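Local coordinates for protein tryptophanyl-tRNA synthetase (Cryptosporidium parvum Iowa II, PDB 3HV0) that probably charges tRNA(Trp) with L-tryptophan at the expense of ATP, as a class I aminoacyl-tRNA synthetase seen here with tryptophan bound, at residues A[349-352]-A[353-357]; A[235-238]-A[239-242]. All blocks are in the same frame, centred on the assembly; numbering follows the deposited sequence.

Contact 1: A[349-352]-A[353-357]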
ATOM      1  N   SER A 349     -36.726 -15.374  25.778  1.00 24.82           N
ATOM      2  CA  SER A 349     -37.666 -14.282  25.518  1.00 24.74           C
ATOM      3  C   SER A 349     -37.156 -12.978  26.130  1.00 24.68           C
ATOM      4  O   SER A 349     -37.192 -11.933  25.483  1.00 24.88           O
ATOM      5  CB  SER A 349     -39.063 -14.618  26.039  1.00 24.74           C
ATOM      6  OG  SER A 349     -39.884 -13.464  26.063  1.00 24.44           O
ATOM      7  N   ILE A 350     -36.665 -13.044  27.363  1.00 24.44           N
ATOM      8  CA  ILE A 350     -36.095 -11.864  28.022  1.00 24.45           C
ATOM      9  C   ILE A 350     -34.986 -11.226  27.168  1.00 24.16           C
ATOM     10  O   ILE A 350     -34.936 -10.006  27.004  1.00 23.93           O
ATOM     11  CB  ILE A 350     -35.533 -12.209  29.420  1.00 24.47           C
ATOM     12  CG1 ILE A 350     -36.662 -12.642  30.360  1.00 24.97           C
ATOM     13  CG2 ILE A 350     -34.814 -11.012  30.006  1.00 24.24           C
ATOM     14  CD1 ILE A 350     -36.195 -13.253  31.666  1.00 24.76           C
ATOM     15  N   LEU A 351     -34.107 -12.071  26.633  1.00 24.11           N
ATOM     16  CA  LEU A 351     -33.032 -11.648  25.717  1.00 24.10           C
ATOM     17  C   LEU A 351     -33.553 -11.019  24.425  1.00 24.30           C
ATOM     18  O   LEU A 351     -33.027 -10.003  23.972  1.00 24.31           O
ATOM     19  CB  LEU A 351     -32.147 -12.844  25.364  1.00 23.85           C
ATOM     20  CG  LEU A 351     -31.128 -12.648  24.252  1.00 23.25           C
ATOM     21  CD1 LEU A 351     -30.177 -11.510  24.586  1.00 22.21           C
ATOM     22  CD2 LEU A 351     -30.376 -13.927  24.029  1.00 22.61           C
ATOM     23  N   VAL A 352     -34.569 -11.642  23.828  1.00 24.61           N
ATOM     24  CA  VAL A 352     -35.218 -11.120  22.616  1.00 24.64           C
ATOM     25  C   VAL A 352     -35.700  -9.684  22.814  1.00 25.03           C
ATOM     26  O   VAL A 352     -35.435  -8.821  21.968  1.00 24.79           O
ATOM     27  CB  VAL A 352     -36.424 -12.010  22.163  1.00 24.65           C
ATOM     28  CG1 VAL A 352     -37.300 -11.286  21.121  1.00 23.99           C
ATOM     29  CG2 VAL A 352     -35.929 -13.354  21.612  1.00 23.97           C
ATOM     30  N   GLN A 353     -36.382  -9.424  23.930  1.00 25.11           N
ATOM     31  CA  GLN A 353     -36.917  -8.091  24.172  1.00 25.55           C
ATOM     32  C   GLN A 353     -35.828  -7.083  24.505  1.00 25.58           C
ATOM     33  O   GLN A 353     -35.957  -5.909  24.157  1.00 25.80           O
ATOM     34  CB  GLN A 353     -38.031  -8.104  25.227  1.00 25.87           C
ATOM     35  CG  GLN A 353     -37.642  -7.783  26.666  1.00 26.76           C
ATOM     36  CD  GLN A 353     -38.857  -7.386  27.499  1.00 28.36           C
ATOM     37  OE1 GLN A 353     -38.880  -6.315  28.108  1.00 29.28           O
ATOM     38  NE2 GLN A 353     -39.891  -8.238  27.500  1.00 28.55           N
ATOM     39  N   GLU A 354     -34.759  -7.537  25.161  1.00 25.74           N
ATOM     40  CA  GLU A 354     -33.553  -6.709  25.350  1.00 25.76           C
ATOM     41  C   GLU A 354     -32.880  -6.371  24.020  1.00 25.53           C
ATOM     42  O   GLU A 354     -32.523  -5.217  23.772  1.00 25.32           O
ATOM     43  CB  GLU A 354     -32.546  -7.408  26.265  1.00 25.79           C
ATOM     44  CG  GLU A 354     -32.909  -7.358  27.746  1.00 26.84           C
ATOM     45  CD  GLU A 354     -32.739  -5.973  28.379  1.00 27.36           C
ATOM     46  OE1 GLU A 354     -31.761  -5.268  28.068  1.00 28.46           O
ATOM     47  OE2 GLU A 354     -33.578  -5.595  29.216  1.00 27.87           O
ATOM     48  N   LEU A 355     -32.710  -7.387  23.177  1.00 25.48           N
ATOM     49  CA  LEU A 355     -32.124  -7.205  21.852  1.00 25.66           C
ATOM     50  C   LEU A 355     -32.896  -6.217  20.972  1.00 25.85           C
ATOM     51  O   LEU A 355     -32.278  -5.456  20.223  1.00 25.79           O
ATOM     52  CB  LEU A 355     -31.989  -8.542  21.112  1.00 25.60           C
ATOM     53  CG  LEU A 355     -30.737  -9.361  21.413  1.00 25.58           C
ATOM     54  CD1 LEU A 355     -30.706 -10.615  20.563  1.00 25.16           C
ATOM     55  CD2 LEU A 355     -29.477  -8.519  21.176  1.00 25.00           C
ATOM     56  N   VAL A 356     -34.229  -6.226  21.049  1.00 25.97           N
ATOM     57  CA  VAL A 356     -35.030  -5.364  20.173  1.00 26.07           C
ATOM     58  C   VAL A 356     -35.106  -3.933  20.708  1.00 26.20           C
ATOM     59  O   VAL A 356     -35.178  -2.983  19.928  1.00 26.02           O
ATOM     60  CB  VAL A 356     -36.437  -5.908  19.915  1.00 25.94           C
ATOM     61  CG1 VAL A 356     -36.364  -7.380  19.534  1.00 25.68           C
ATOM     62  CG2 VAL A 356     -37.319  -5.675  21.110  1.00 26.48           C
ATOM     63  N   LYS A 357     -35.090  -3.788  22.032  1.00 26.38           N
ATOM     64  CA  LYS A 357     -34.903  -2.477  22.652  1.00 26.53           C
ATOM     65  C   LYS A 357     -33.584  -1.885  22.172  1.00 26.76           C
ATOM     66  O   LYS A 357     -33.547  -0.740  21.727  1.00 27.03           O
ATOM     67  CB  LYS A 357     -34.902  -2.579  24.178  1.00 26.51           C
TER
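The carbonyl oxygen L351 O accepts the backbone N-H of L355 at an N-to-O distance of 2.8 Å, the shortest of four bonds that make residues 349-357 a regular stretch of alpha-helix. Each joins a carbonyl to the amide four residues on: S349 O takes Q353 N at 3.1 Å, I350 O takes E354 N, and V352 O takes V356 N, the last being the most bent, with 142° at the hydrogen. Four carbonyls and four amides are thus paired within the helix, while its side chains one turn apart pack on one another and on neighbouring helices.

L351 and L355 show how this works on the buried face. They run side by side and point the same way, and L351 CD1 rests 3.9 Å from L355 CG. CG of L351 lies anti to its own nitrogen (chi1 170°), beside the carbonyl carbon, and this helps bring CD1 alongside L355. Beyond the pair, L351 meets Y319 and L320 of helix 315-323, while L355 touches L323 of that helix and I289 of helix 282-292. The next pair, V352 and V356, is looser, its CG1 atoms 4.3 Å apart; V352 also reaches I289, and V356 meets I285. Helix 344-367 therefore packs against helices 315-323 and 282-292 of the same chain.

E354 is built differently. Its chain folds at chi2 (-72°) and its carboxylate end leads away from the preceding turn, yet the aliphatic part stays close to the backbone: E354 CG lies 3.4 Å from I350 O, an oxygen already bonded to E354 N.

Contact 2: A[235-238]-A[239-242]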
ATOM      1  N   ARG A 235       0.554  -6.805  18.763  1.00 28.90           N
ATOM      2  CA  ARG A 235       1.767  -7.420  19.281  1.00 28.90           C
ATOM      3  C   ARG A 235       2.903  -6.999  18.356  1.00 28.64           C
ATOM      4  O   ARG A 235       3.938  -6.542  18.802  1.00 28.40           O
ATOM      5  CB  ARG A 235       1.629  -8.944  19.293  1.00 29.11           C
ATOM      6  CG  ARG A 235       2.290  -9.631  20.467  1.00 30.69           C
ATOM      7  CD  ARG A 235       1.835 -11.079  20.563  1.00 32.80           C
ATOM      8  NE  ARG A 235       2.606 -11.938  19.649  1.00 35.60           N
ATOM      9  CZ  ARG A 235       2.104 -12.919  18.887  1.00 36.30           C
ATOM     10  NH1 ARG A 235       0.792 -13.196  18.880  1.00 35.83           N
ATOM     11  NH2 ARG A 235       2.938 -13.626  18.116  1.00 36.24           N
ATOM     12  N   MET A 236       2.681  -7.150  17.051  1.00 28.67           N
ATOM     13  CA  MET A 236       3.684  -6.825  16.031  1.00 28.56           C
ATOM     14  C   MET A 236       4.102  -5.341  16.071  1.00 28.15           C
ATOM     15  O   MET A 236       5.276  -5.016  16.144  1.00 27.96           O
ATOM     16  CB  MET A 236       3.123  -7.173  14.650  1.00 28.72           C
ATOM     17  CG  MET A 236       3.996  -6.755  13.477  1.00 29.36           C
ATOM     18  SD  MET A 236       2.997  -6.541  12.003  1.00 33.91           S
ATOM     19  CE  MET A 236       1.923  -5.180  12.523  1.00 30.06           C
ATOM     20  N   VAL A 237       3.123  -4.451  16.039  1.00 27.97           N
ATOM     21  CA  VAL A 237       3.390  -3.026  16.044  1.00 27.70           C
ATOM     22  C   VAL A 237       4.061  -2.544  17.353  1.00 27.39           C
ATOM     23  O   VAL A 237       4.828  -1.590  17.334  1.00 27.70           O
ATOM     24  CB  VAL A 237       2.112  -2.211  15.750  1.00 27.55           C
ATOM     25  CG1 VAL A 237       1.452  -1.753  17.048  1.00 27.70           C
ATOM     26  CG2 VAL A 237       2.453  -1.018  14.874  1.00 27.66           C
ATOM     27  N   ARG A 238       3.803  -3.200  18.475  1.00 26.99           N
ATOM     28  CA  ARG A 238       4.517  -2.862  19.720  1.00 26.89           C
ATOM     29  C   ARG A 238       5.995  -3.263  19.669  1.00 26.78           C
ATOM     30  O   ARG A 238       6.835  -2.672  20.341  1.00 27.19           O
ATOM     31  CB  ARG A 238       3.849  -3.510  20.942  1.00 26.64           C
ATOM     32  CG  ARG A 238       2.653  -2.732  21.457  1.00 26.50           C
ATOM     33  CD  ARG A 238       1.934  -3.463  22.588  1.00 26.45           C
ATOM     34  NE  ARG A 238       2.809  -3.716  23.730  1.00 25.53           N
ATOM     35  CZ  ARG A 238       2.986  -2.897  24.766  1.00 26.20           C
ATOM     36  NH1 ARG A 238       2.352  -1.729  24.845  1.00 26.71           N
ATOM     37  NH2 ARG A 238       3.812  -3.246  25.741  1.00 25.88           N
ATOM     38  N   ASP A 239       6.300  -4.286  18.891  1.00 26.53           N
ATOM     39  CA  ASP A 239       7.665  -4.696  18.693  1.00 26.53           C
ATOM     40  C   ASP A 239       8.412  -3.755  17.751  1.00 25.94           C
ATOM     41  O   ASP A 239       9.622  -3.603  17.907  1.00 25.95           O
ATOM     42  CB  ASP A 239       7.731  -6.133  18.159  1.00 27.02           C
ATOM     43  CG  ASP A 239       7.684  -7.171  19.267  1.00 28.72           C
ATOM     44  OD1 ASP A 239       6.825  -7.069  20.169  1.00 30.28           O
ATOM     45  OD2 ASP A 239       8.527  -8.096  19.235  1.00 32.46           O
ATOM     46  N   VAL A 240       7.733  -3.143  16.776  1.00 25.08           N
ATOM     47  CA  VAL A 240       8.435  -2.239  15.838  1.00 24.94           C
ATOM     48  C   VAL A 240       8.511  -0.784  16.315  1.00 24.59           C
ATOM     49  O   VAL A 240       9.430  -0.066  15.912  1.00 25.29           O
ATOM     50  CB  VAL A 240       7.868  -2.292  14.387  1.00 24.64           C
ATOM     51  CG1 VAL A 240       7.988  -3.678  13.840  1.00 24.63           C
ATOM     52  CG2 VAL A 240       6.442  -1.861  14.349  1.00 24.54           C
ATOM     53  N   ALA A 241       7.575  -0.364  17.163  1.00 23.80           N
ATOM     54  CA  ALA A 241       7.557   0.997  17.730  1.00 23.58           C
ATOM     55  C   ALA A 241       8.936   1.572  18.098  1.00 23.41           C
ATOM     56  O   ALA A 241       9.295   2.648  17.642  1.00 23.12           O
ATOM     57  CB  ALA A 241       6.636   1.054  18.969  1.00 23.45           C
ATOM     58  N   PRO A 242       9.691   0.882  18.969  1.00 23.59           N
ATOM     59  CA  PRO A 242      10.963   1.481  19.364  1.00 23.58           C
ATOM     60  C   PRO A 242      11.900   1.655  18.175  1.00 23.59           C
ATOM     61  O   PRO A 242      12.488   2.710  18.011  1.00 23.80           O
ATOM     62  CB  PRO A 242      11.531   0.504  20.412  1.00 23.35           C
ATOM     63  CG  PRO A 242      10.650  -0.680  20.415  1.00 23.36           C
ATOM     64  CD  PRO A 242       9.345  -0.283  19.808  1.00 23.72           C
TER
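D239 N donates to two carbonyls and M236 O accepts from two amides near the C-terminal end of helix 231-240, a worked example of alpha-helical bonds becoming bifurcated. D239 N donates to R235 O at 3.3 Å, the bond to the fourth residue back, and also weakly to M236 O at 3.0 Å. M236 O in turn accepts V240 N at 3.2 Å, with this donor lying in the carbonyl plane. V237 O likewise has two donors, A241 N at 3.0 Å and, weakly, V240 N. Three amides and three carbonyls are thus satisfied locally, partly by split bonds.

R238 O would next look to residue 242, but P242 has no N-H to give; its CD lies 3.5 Å from that oxygen instead. The carbonyl is satisfied from outside by K248 NZ. The guanidinium group of R238 is engaged elsewhere too, NH2 in a salt bridge with D61 and NH1 in a hydrogen bond to P249 O. D239 OD1 sits 3.2 Å from R235 O; since both are acceptors, the approach is probably mildly unfavourable.

On the buried side V237 and V240 cross at about a right angle, CG2 to CG2 at 4.1 Å. With chi1 of V240 at -60°, its CG2 falls between its own backbone N and carbonyl carbon, turned back over V237.

Helix 231-240 is the connecting helix of a beta-alpha-beta unit between strands 222-227 and 250-254, parallel neighbours in the central sheet. M236 packs on P198 and A202 of helix 192-202 and on I183 of helix 177-184, while R235 and R238 lie against R60 of strand 56-60.

Contacts 1 and 2 each join neighbouring turns of one helix, in two separate helices on opposite sides of the chain's centre, with centres 42 Å apart and nearest atoms about 30 Å apart. Contact 2 belongs to the Rossmann-type catalytic domain of class I synthetases, which holds the substrate: the side chain of V237 is about 10 Å from the bound tryptophan, too far for direct contact with the ligand, though in the same domain. Contact 1 lies later in the chain, among the helices 282-292 and 315-323, with L355 also reaching the loop residue V90, part of the HVGH form of the class I HIGH signature, a motif that in class I relatives helps bind ATP.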